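Local coordinates for protein dihydrodipicolinate synthase (Agrobacterium tumefaciens, PDB 3B4U) that probably catalyses the lysine-pathway condensation of pyruvate with aspartate semialdehyde, or a related aldolase reaction of the same TIM-barrel family, at residues B[81-92]-B[121-129]; B[149-158]-B[177-188]. All blocks are in the same frame, centred on the assembly; numbering follows the deposited sequence. Where two conformers were deposited one is given.

Contact 1 (B[81-92]-B[121-129]). With MG (magnesium ion), chain C.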
loop_
_atom_site.group_PDB
_atom_site.type_symbol
_atom_site.label_atom_id
_atom_site.label_comp_id
_atom_site.label_asym_id
_atom_site.label_seq_id
_atom_site.Cartn_x
_atom_site.Cartn_y
_atom_site.Cartn_z
ATOM N N VAL B 81 -1.801 5.162 -3.448
ATOM C CA VAL B 81 -1.297 5.401 -2.078
ATOM C C VAL B 81 -2.388 5.226 -1.032
ATOM O O VAL B 81 -3.573 4.956 -1.333
ATOM C CB VAL B 81 -0.619 6.768 -1.966
ATOM C CG1 VAL B 81 0.597 6.801 -2.890
ATOM C CG2 VAL B 81 -1.607 7.873 -2.279
ATOM N N ASP B 82 -1.989 5.321 0.225
ATOM C CA ASP B 82 -2.884 4.912 1.308
ATOM C C ASP B 82 -3.356 6.045 2.194
ATOM O O ASP B 82 -4.260 5.847 3.001
ATOM C CB ASP B 82 -2.234 3.809 2.131
ATOM C CG ASP B 82 -1.729 2.701 1.232
ATOM O OD1 ASP B 82 -2.509 2.307 0.327
ATOM O OD2 ASP B 82 -0.574 2.268 1.399
ATOM N N SER B 83 -2.780 7.227 2.060
ATOM C CA SER B 83 -3.169 8.357 2.886
ATOM C C SER B 83 -3.921 9.361 2.052
ATOM O O SER B 83 -3.684 9.548 0.844
ATOM C CB SER B 83 -1.931 9.022 3.520
ATOM O OG SER B 83 -1.097 9.596 2.526
ATOM N N ILE B 84 -4.819 10.078 2.732
ATOM C CA ILE B 84 -5.564 11.159 2.130
ATOM C C ILE B 84 -4.606 12.225 1.615
ATOM O O ILE B 84 -4.774 12.725 0.492
ATOM C CB ILE B 84 -6.564 11.740 3.174
ATOM C CG1 ILE B 84 -7.680 10.713 3.450
ATOM C CG2 ILE B 84 -7.130 13.085 2.701
ATOM C CD1 ILE B 84 -8.374 10.918 4.799
ATOM N N GLU B 85 -3.633 12.622 2.432
ATOM C CA GLU B 85 -2.716 13.700 2.061
ATOM C C GLU B 85 -1.955 13.371 0.800
ATOM O O GLU B 85 -1.864 14.180 -0.120
ATOM C CB GLU B 85 -1.749 13.984 3.218
ATOM C CG GLU B 85 -0.790 15.115 2.909
ATOM C CD GLU B 85 0.005 15.519 4.134
ATOM O OE1 GLU B 85 0.872 14.746 4.576
ATOM O OE2 GLU B 85 -0.245 16.635 4.663
ATOM N N ASP B 86 -1.400 12.175 0.733
ATOM C CA ASP B 86 -0.573 11.845 -0.436
ATOM C C ASP B 86 -1.443 11.611 -1.679
ATOM O O ASP B 86 -1.052 12.002 -2.765
ATOM C CB ASP B 86 0.284 10.621 -0.182
ATOM C CG ASP B 86 1.407 10.880 0.752
ATOM O OD1 ASP B 86 1.398 11.859 1.504
ATOM O OD2 ASP B 86 2.357 10.080 0.709
ATOM N N ALA B 87 -2.621 11.017 -1.518
ATOM C CA ALA B 87 -3.487 10.830 -2.668
ATOM C C ALA B 87 -3.935 12.170 -3.214
ATOM O O ALA B 87 -3.954 12.389 -4.436
ATOM C CB ALA B 87 -4.704 9.975 -2.301
ATOM N N ALA B 88 -4.287 13.094 -2.322
ATOM C CA ALA B 88 -4.667 14.415 -2.772
ATOM C C ALA B 88 -3.507 15.177 -3.414
ATOM O O ALA B 88 -3.674 15.824 -4.425
ATOM C CB ALA B 88 -5.256 15.200 -1.627
ATOM N N ASP B 89 -2.322 15.080 -2.825
ATOM C CA ASP B 89 -1.183 15.822 -3.341
ATOM C C ASP B 89 -0.811 15.335 -4.733
ATOM O O ASP B 89 -0.606 16.126 -5.647
ATOM C CB ASP B 89 0.026 15.711 -2.413
ATOM C CG ASP B 89 -0.080 16.588 -1.168
ATOM O OD1 ASP B 89 -1.027 17.414 -1.040
ATOM O OD2 ASP B 89 0.811 16.423 -0.308
ATOM N N GLN B 90 -0.758 14.017 -4.912
ATOM C CA GLN B 90 -0.394 13.445 -6.226
ATOM C C GLN B 90 -1.474 13.794 -7.247
ATOM O O GLN B 90 -1.189 14.150 -8.396
ATOM C CB GLN B 90 -0.188 11.919 -6.154
ATOM C CG GLN B 90 1.026 11.492 -5.371
ATOM C CD GLN B 90 1.273 9.984 -5.464
ATOM O OE1 GLN B 90 0.656 9.284 -6.253
ATOM N NE2 GLN B 90 2.222 9.499 -4.683
ATOM N N SER B 91 -2.727 13.684 -6.855
ATOM C CA SER B 91 -3.843 13.999 -7.764
ATOM C C SER B 91 -3.816 15.467 -8.160
ATOM O O SER B 91 -3.949 15.789 -9.345
ATOM C CB SER B 91 -5.164 13.660 -7.113
ATOM O OG SER B 91 -5.313 12.269 -6.867
ATOM N N ALA B 92 -3.684 16.354 -7.179
ATOM C CA ALA B 92 -3.672 17.792 -7.471
ATOM C C ALA B 92 -2.533 18.172 -8.400
ATOM O O ALA B 92 -2.707 18.983 -9.312
ATOM C CB ALA B 92 -3.628 18.599 -6.168
ATOM N N TRP B 121 -13.132 8.199 2.784
ATOM C CA TRP B 121 -11.759 8.401 2.327
ATOM C C TRP B 121 -11.750 9.190 1.007
ATOM O O TRP B 121 -11.047 10.184 0.871
ATOM C CB TRP B 121 -11.063 7.057 2.099
ATOM C CG TRP B 121 -9.601 7.185 1.810
ATOM C CD1 TRP B 121 -8.609 7.252 2.731
ATOM C CD2 TRP B 121 -8.974 7.229 0.531
ATOM N NE1 TRP B 121 -7.397 7.331 2.098
ATOM C CE2 TRP B 121 -7.592 7.335 0.749
ATOM C CE3 TRP B 121 -9.438 7.182 -0.775
ATOM C CZ2 TRP B 121 -6.662 7.343 -0.298
ATOM C CZ3 TRP B 121 -8.525 7.195 -1.819
ATOM C CH2 TRP B 121 -7.148 7.279 -1.562
ATOM N N PHE B 122 -12.536 8.729 0.027
ATOM C CA PHE B 122 -12.596 9.442 -1.234
ATOM C C PHE B 122 -13.073 10.880 -1.028
ATOM O O PHE B 122 -12.523 11.807 -1.598
ATOM C CB PHE B 122 -13.493 8.705 -2.233
ATOM C CG PHE B 122 -12.877 7.489 -2.871
ATOM C CD1 PHE B 122 -11.840 7.614 -3.785
ATOM C CD2 PHE B 122 -13.322 6.227 -2.545
ATOM C CE1 PHE B 122 -11.263 6.505 -4.370
ATOM C CE2 PHE B 122 -12.757 5.119 -3.133
ATOM C CZ PHE B 122 -11.740 5.257 -4.044
ATOM N N SER B 123 -14.109 11.055 -0.217
ATOM C CA SER B 123 -14.585 12.409 0.057
ATOM C C SER B 123 -13.494 13.304 0.622
ATOM O O SER B 123 -13.345 14.454 0.215
ATOM C CB SER B 123 -15.740 12.374 1.042
ATOM O OG SER B 123 -16.209 13.694 1.276
ATOM N N ALA B 124 -12.710 12.780 1.561
ATOM C CA ALA B 124 -11.630 13.564 2.164
ATOM C C ALA B 124 -10.541 13.893 1.153
ATOM O O ALA B 124 -10.008 14.997 1.151
ATOM C CB ALA B 124 -11.050 12.822 3.353
ATOM N N VAL B 125 -10.228 12.950 0.274
ATOM C CA VAL B 125 -9.253 13.215 -0.795
ATOM C C VAL B 125 -9.761 14.341 -1.697
ATOM O O VAL B 125 -9.017 15.276 -1.981
ATOM C CB VAL B 125 -8.961 11.936 -1.621
ATOM C CG1 VAL B 125 -8.120 12.258 -2.862
ATOM C CG2 VAL B 125 -8.239 10.921 -0.747
ATOM N N PHE B 126 -11.006 14.277 -2.111
ATOM C CA PHE B 126 -11.561 15.282 -3.012
ATOM C C PHE B 126 -11.591 16.658 -2.352
ATOM O O PHE B 126 -11.247 17.657 -2.999
ATOM C CB PHE B 126 -12.948 14.873 -3.503
ATOM C CG PHE B 126 -12.995 13.543 -4.208
ATOM C CD1 PHE B 126 -11.867 12.969 -4.817
ATOM C CD2 PHE B 126 -14.165 12.831 -4.218
ATOM C CE1 PHE B 126 -11.928 11.730 -5.393
ATOM C CE2 PHE B 126 -14.239 11.596 -4.799
ATOM C CZ PHE B 126 -13.110 11.054 -5.401
ATOM N N SER B 127 -11.976 16.713 -1.079
ATOM C CA SER B 127 -11.977 17.977 -0.337
ATOM C C SER B 127 -10.587 18.566 -0.266
ATOM O O SER B 127 -10.415 19.788 -0.387
ATOM C CB SER B 127 -12.517 17.762 1.076
ATOM O OG SER B 127 -12.490 18.981 1.806
ATOM N N LYS B 128 -9.584 17.728 -0.011
ATOM C CA LYS B 128 -8.215 18.168 0.091
ATOM C C LYS B 128 -7.657 18.647 -1.253
ATOM O O LYS B 128 -6.929 19.643 -1.309
ATOM C CB LYS B 128 -7.362 17.050 0.677
ATOM C CG LYS B 128 -5.947 17.465 0.963
ATOM C CD LYS B 128 -5.863 18.540 2.026
ATOM C CE LYS B 128 -4.424 18.775 2.481
ATOM N NZ LYS B 128 -4.391 19.733 3.627
ATOM N N ILE B 129 -7.995 17.971 -2.343
ATOM C CA ILE B 129 -7.606 18.477 -3.679
ATOM C C ILE B 129 -8.167 19.889 -3.868
ATOM O O ILE B 129 -7.461 20.793 -4.351
ATOM C CB ILE B 129 -8.091 17.558 -4.806
ATOM C CG1 ILE B 129 -7.389 16.190 -4.754
ATOM C CG2 ILE B 129 -7.847 18.206 -6.177
ATOM C CD1 ILE B 129 -8.033 15.163 -5.597
HETATM MG MG MG C . 0.686 1.296 0.004
HETATM O O HOH W 1 -6.191 7.184 4.810
HETATM O O HOH W 2 -0.660 1.698 -1.485
HETATM O O HOH W 3 -2.843 17.374 5.070
HETATM O O HOH W 4 -0.237 -0.566 0.122
HETATM O O HOH W 5 1.595 3.169 -0.132
#
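Ile-84 of helix 84-92 and Trp-121 of helix 121-129 lie alongside, their side chains running antiparallel. CG1 of Ile-84 lies 3.7 Å from Trp-121 CD1. Ile-84 CD1 goes on to Ala-124 CB at 3.6 Å. The indole sits with CG anti to the backbone N (chi1 -172°), which carries its six-membered ring to the methyl of Ala-87; Trp-121 CH2 and Ala-87 CB are 3.7 Å apart. Within its own helix, Val-125 CG2 covers one face of the ring. Water 1 lies in the ring plane, donates to Asp-82 O and accepts a weak bond from Trp-121 NE1. The two helices run 48° apart and are neighbours on the outside of the TIM barrel, where they flank strand 101-104. The axis separation of 8.4 Å is consistent with the small Ala-88. Ala-88 CB meets Lys-128 CG at 3.5 Å and also faces Ile-129 CG1. Ile-129 CD1 ends on Ser-91 CB at 3.6 Å. The hydroxyl of Ser-91 is turned back to Ala-87 O, which also accepts from Ser-91 N. Ahead of the helix, Asp-82 OD2 binds magnesium at 2.1 Å, as does Asp-82 OD2 of the second subunit. Asp-82 OD1 accepts from Ser-108 N.

Contact 2 (B[149-158]-B[177-188])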
loop_
_atom_site.group_PDB
_atom_site.type_symbol
_atom_site.label_atom_id
_atom_site.label_comp_id
_atom_site.label_asym_id
_atom_site.label_seq_id
_atom_site.Cartn_x
_atom_site.Cartn_y
_atom_site.Cartn_z
ATOM N N LEU B 149 -14.644 -1.905 -4.962
ATOM C CA LEU B 149 -15.517 -0.738 -5.032
ATOM C C LEU B 149 -16.878 -1.206 -5.514
ATOM O O LEU B 149 -17.089 -1.471 -6.690
ATOM C CB LEU B 149 -14.921 0.333 -5.945
ATOM C CG LEU B 149 -13.475 0.749 -5.669
ATOM C CD1 LEU B 149 -13.032 1.815 -6.661
ATOM C CD2 LEU B 149 -13.290 1.188 -4.233
ATOM N N SER B 150 -17.808 -1.336 -4.596
ATOM C CA SER B 150 -19.117 -1.859 -4.925
ATOM C C SER B 150 -19.880 -0.930 -5.856
ATOM O O SER B 150 -19.619 0.269 -5.922
ATOM C CB SER B 150 -19.930 -2.092 -3.658
ATOM O OG SER B 150 -20.312 -0.849 -3.100
ATOM N N VAL B 151 -20.850 -1.494 -6.566
ATOM C CA VAL B 151 -21.746 -0.684 -7.380
ATOM C C VAL B 151 -22.408 0.396 -6.538
ATOM O O VAL B 151 -22.521 1.551 -6.951
ATOM C CB VAL B 151 -22.790 -1.572 -8.103
ATOM C CG1 VAL B 151 -23.801 -0.716 -8.848
ATOM C CG2 VAL B 151 -22.081 -2.568 -9.052
ATOM N N GLU B 152 -22.805 0.035 -5.325
ATOM C CA GLU B 152 -23.456 0.959 -4.414
ATOM C C GLU B 152 -22.510 2.121 -4.047
ATOM O O GLU B 152 -22.910 3.287 -4.029
ATOM C CB GLU B 152 -23.918 0.184 -3.179
ATOM C CG GLU B 152 -25.066 -0.795 -3.459
ATOM C CD GLU B 152 -24.707 -2.185 -4.091
ATOM O OE1 GLU B 152 -23.539 -2.643 -4.301
ATOM O OE2 GLU B 152 -25.693 -2.888 -4.376
ATOM N N LEU B 153 -21.251 1.801 -3.751
ATOM C CA LEU B 153 -20.264 2.834 -3.448
ATOM C C LEU B 153 -20.065 3.751 -4.633
ATOM O O LEU B 153 -20.015 4.962 -4.477
ATOM C CB LEU B 153 -18.941 2.186 -3.030
ATOM C CG LEU B 153 -17.839 3.221 -2.769
ATOM C CD1 LEU B 153 -18.166 4.187 -1.619
ATOM C CD2 LEU B 153 -16.528 2.500 -2.498
ATOM N N VAL B 154 -19.920 3.176 -5.829
ATOM C CA VAL B 154 -19.770 4.000 -7.046
ATOM C C VAL B 154 -20.961 4.963 -7.152
ATOM O O VAL B 154 -20.767 6.130 -7.421
ATOM C CB VAL B 154 -19.616 3.146 -8.287
ATOM C CG1 VAL B 154 -19.692 3.995 -9.526
ATOM C CG2 VAL B 154 -18.294 2.359 -8.252
ATOM N N GLY B 155 -22.176 4.483 -6.872
ATOM C CA GLY B 155 -23.364 5.352 -6.923
ATOM C C GLY B 155 -23.284 6.477 -5.909
ATOM O O GLY B 155 -23.642 7.593 -6.220
ATOM N N ARG B 156 -22.842 6.192 -4.686
ATOM C CA ARG B 156 -22.681 7.212 -3.666
ATOM C C ARG B 156 -21.672 8.255 -4.093
ATOM O O ARG B 156 -21.833 9.434 -3.881
ATOM C CB ARG B 156 -22.342 6.617 -2.298
ATOM C CG ARG B 156 -23.463 5.763 -1.723
ATOM C CD ARG B 156 -23.000 4.891 -0.583
ATOM N NE ARG B 156 -22.644 5.691 0.582
ATOM C CZ ARG B 156 -22.123 5.183 1.696
ATOM N NH1 ARG B 156 -21.762 3.910 1.760
ATOM N NH2 ARG B 156 -21.909 5.952 2.743
ATOM N N LEU B 157 -20.559 7.810 -4.681
ATOM C CA LEU B 157 -19.530 8.725 -5.143
ATOM C C LEU B 157 -20.031 9.597 -6.294
ATOM O O LEU B 157 -19.777 10.795 -6.319
ATOM C CB LEU B 157 -18.280 7.945 -5.556
ATOM C CG LEU B 157 -17.544 7.252 -4.408
ATOM C CD1 LEU B 157 -16.456 6.302 -4.993
ATOM C CD2 LEU B 157 -16.963 8.228 -3.450
ATOM N N LYS B 158 -20.696 8.979 -7.258
ATOM C CA LYS B 158 -21.230 9.726 -8.401
ATOM C C LYS B 158 -22.231 10.775 -7.950
ATOM O O LYS B 158 -22.223 11.892 -8.437
ATOM C CB LYS B 158 -21.880 8.753 -9.365
ATOM C CG LYS B 158 -22.369 9.365 -10.639
ATOM C CD LYS B 158 -23.005 8.338 -11.554
ATOM C CE LYS B 158 -24.502 8.138 -11.303
ATOM N NZ LYS B 158 -25.023 7.051 -12.185
ATOM N N HIS B 177 -20.820 -7.830 -11.766
ATOM C CA HIS B 177 -20.520 -6.491 -11.265
ATOM C C HIS B 177 -20.459 -5.477 -12.412
ATOM O O HIS B 177 -21.141 -4.454 -12.398
ATOM C CB HIS B 177 -19.181 -6.561 -10.538
ATOM C CG HIS B 177 -18.750 -5.258 -9.957
ATOM N ND1 HIS B 177 -17.918 -4.350 -10.586
ATOM C CD2 HIS B 177 -19.072 -4.723 -8.757
ATOM C CE1 HIS B 177 -17.757 -3.312 -9.777
ATOM N NE2 HIS B 177 -18.435 -3.519 -8.666
ATOM N N THR B 178 -19.673 -5.779 -13.434
ATOM C CA THR B 178 -19.497 -4.870 -14.559
ATOM C C THR B 178 -20.830 -4.516 -15.214
ATOM O O THR B 178 -21.064 -3.356 -15.581
ATOM C CB THR B 178 -18.557 -5.473 -15.598
ATOM O OG1 THR B 178 -17.407 -5.993 -14.934
ATOM C CG2 THR B 178 -18.141 -4.458 -16.631
ATOM N N GLU B 179 -21.683 -5.523 -15.412
ATOM C CA GLU B 179 -22.950 -5.269 -16.074
ATOM C C GLU B 179 -23.834 -4.286 -15.280
ATOM O O GLU B 179 -24.544 -3.495 -15.880
ATOM C CB GLU B 179 -23.662 -6.587 -16.397
ATOM C CG GLU B 179 -24.359 -7.265 -15.286
ATOM C CD GLU B 179 -25.188 -8.446 -15.767
ATOM O OE1 GLU B 179 -25.612 -8.407 -16.923
ATOM O OE2 GLU B 179 -25.388 -9.370 -14.987
ATOM N N ARG B 180 -23.803 -4.372 -13.945
ATOM C CA ARG B 180 -24.484 -3.417 -13.062
ATOM C C ARG B 180 -23.861 -2.038 -13.130
ATOM O O ARG B 180 -24.573 -1.041 -13.108
ATOM C CB ARG B 180 -24.452 -3.901 -11.617
ATOM C CG ARG B 180 -25.313 -5.107 -11.398
ATOM C CD ARG B 180 -25.177 -5.635 -10.002
ATOM N NE ARG B 180 -25.782 -4.708 -9.058
ATOM C CZ ARG B 180 -25.199 -4.221 -7.969
ATOM N NH1 ARG B 180 -23.961 -4.560 -7.637
ATOM N NH2 ARG B 180 -25.874 -3.379 -7.194
ATOM N N LEU B 181 -22.516 -1.974 -13.205
ATOM C CA LEU B 181 -21.878 -0.675 -13.413
ATOM C C LEU B 181 -22.405 -0.036 -14.676
ATOM O O LEU B 181 -22.626 1.158 -14.715
ATOM C CB LEU B 181 -20.340 -0.759 -13.494
ATOM C CG LEU B 181 -19.580 -1.059 -12.216
ATOM C CD1 LEU B 181 -18.107 -1.107 -12.585
ATOM C CD2 LEU B 181 -19.847 -0.023 -11.125
ATOM N N LEU B 182 -22.568 -0.808 -15.743
ATOM C CA LEU B 182 -23.058 -0.244 -16.980
ATOM C C LEU B 182 -24.521 0.204 -16.873
ATOM O O LEU B 182 -24.863 1.300 -17.324
ATOM C CB LEU B 182 -22.831 -1.222 -18.137
ATOM C CG LEU B 182 -21.346 -1.463 -18.464
ATOM C CD1 LEU B 182 -21.185 -2.717 -19.322
ATOM C CD2 LEU B 182 -20.704 -0.227 -19.130
ATOM N N LYS B 183 -25.374 -0.609 -16.247
ATOM C CA LYS B 183 -26.797 -0.228 -16.102
ATOM C C LYS B 183 -27.045 0.962 -15.200
ATOM O O LYS B 183 -27.905 1.797 -15.478
ATOM C CB LYS B 183 -27.587 -1.419 -15.557
ATOM C CG LYS B 183 -27.717 -2.549 -16.531
ATOM C CD LYS B 183 -28.352 -3.760 -15.837
ATOM C CE LYS B 183 -28.552 -4.928 -16.751
ATOM N NZ LYS B 183 -29.196 -6.067 -16.014
ATOM N N GLU B 184 -26.341 0.970 -14.068
ATOM C CA GLU B 184 -26.558 1.975 -13.055
ATOM C C GLU B 184 -25.717 3.203 -13.287
ATOM O O GLU B 184 -26.156 4.293 -12.935
ATOM C CB GLU B 184 -26.279 1.429 -11.665
ATOM C CG GLU B 184 -27.125 0.271 -11.278
ATOM C CD GLU B 184 -28.584 0.596 -11.158
ATOM O OE1 GLU B 184 -28.973 1.732 -10.793
ATOM O OE2 GLU B 184 -29.349 -0.330 -11.467
ATOM N N HIS B 185 -24.492 3.035 -13.837
ATOM C CA HIS B 185 -23.503 4.093 -13.874
ATOM C C HIS B 185 -22.849 4.216 -15.227
ATOM O O HIS B 185 -21.797 4.812 -15.342
ATOM C CB HIS B 185 -22.457 3.878 -12.773
ATOM C CG HIS B 185 -23.081 3.715 -11.436
ATOM N ND1 HIS B 185 -23.942 4.658 -10.919
ATOM C CD2 HIS B 185 -23.017 2.711 -10.527
ATOM C CE1 HIS B 185 -24.387 4.235 -9.748
ATOM N NE2 HIS B 185 -23.830 3.065 -9.477
ATOM N N GLY B 186 -23.531 3.781 -16.274
ATOM C CA GLY B 186 -22.987 3.890 -17.610
ATOM C C GLY B 186 -22.997 5.285 -18.191
ATOM O O GLY B 186 -22.468 5.479 -19.257
ATOM N N ASP B 187 -23.529 6.244 -17.431
ATOM C CA ASP B 187 -23.354 7.668 -17.692
ATOM C C ASP B 187 -21.922 8.124 -17.438
ATOM O O ASP B 187 -21.490 9.149 -17.953
ATOM C CB ASP B 187 -24.385 8.515 -16.914
ATOM C CG ASP B 187 -24.398 8.286 -15.408
ATOM O OD1 ASP B 187 -24.326 7.175 -14.914
ATOM O OD2 ASP B 187 -24.577 9.287 -14.674
ATOM N N LEU B 188 -21.197 7.366 -16.627
ATOM C CA LEU B 188 -19.780 7.598 -16.370
ATOM C C LEU B 188 -18.984 6.823 -17.400
ATOM O O LEU B 188 -19.504 6.028 -18.161
ATOM C CB LEU B 188 -19.427 7.112 -14.977
ATOM C CG LEU B 188 -20.188 7.758 -13.826
ATOM C CD1 LEU B 188 -19.624 7.195 -12.507
ATOM C CD2 LEU B 188 -20.142 9.269 -13.940
HETATM O O HOH W 6 -21.214 -4.465 -6.025
HETATM O O HOH W 7 -23.292 -5.102 -4.486
#
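Helices 151-158 and 177-185 run side by side in the same direction, 27° apart with axes 10.3 Å from each other, and Val-151 lies nearest Leu-181. Val-151 is a knob in a hole formed by His-177, Arg-180, Leu-181 and His-185. Its CG2 meets Leu-181 CD2, while the valine covers one face of the Arg-180 guanidinium. Glu-152 lies at the edge of that group. Arg-180 NH2 gives a salt bridge to Glu-152 OE2 at 2.9 Å, meeting the oxygen from above the carboxylate plane. Both side chains were modelled in two conformers, so the bridge describes one state alone and its finer geometry is doubtful. Just ahead of helix 151-158, His-177 NE2 donates to Leu-149 O (3.1 Å, N-H...O 139°). The helices are consecutive on the outside of the TIM barrel. Strand 165-170 comes between them in the chain, an alpha-beta-alpha unit of the barrel, and Val-154 and Leu-181 both touch its Val-168. His-185 is the knob in the other direction. Val-154 CG1 makes a CH-pi contact over one face, 4.1 Å from the ring centroid, and Glu-184 CB covers the opposite face. Gly-155 brings its backbone close to the imidazole, with CA 3.2 Å from His-185 CE1. The two ring nitrogens have different roles. NE2 of His-185 gives a weak bond to Val-151 O, whereas ND1 accepts from Lys-158 NZ at 2.9 Å, with the ammonium in the ring plane. Lys-158 is extended as far as a bend at chi3 (88°), and its CD packs on Leu-188 CG. Asp-187 OD1 takes the same Lys-158 NZ at 2.8 Å with its syn lone pair, a salt bridge. This ammonium would favour a neutral imidazole.

Contact 1 comes first along the chain and is complete before contact 2 begins; their centres are about 21 Å apart. Each joins two helices from the outer layer of the same parallel barrel. Helices 84-96 and 115-129 form contact 1; helices 151-160 and 175-185 form contact 2. The two meet where helix 115-129 packs on helix 151-160: Phe-122 CB lies 3.7 Å from Leu-157 CD2. Phe-122 also touches Leu-149. Four successive main helices are therefore joined round one side of the barrel. Contact 1 sits at the subunit interface, beside the magnesium shared with the second subunit. Contact 2 has no neighbour from that subunit and lies within the one barrel.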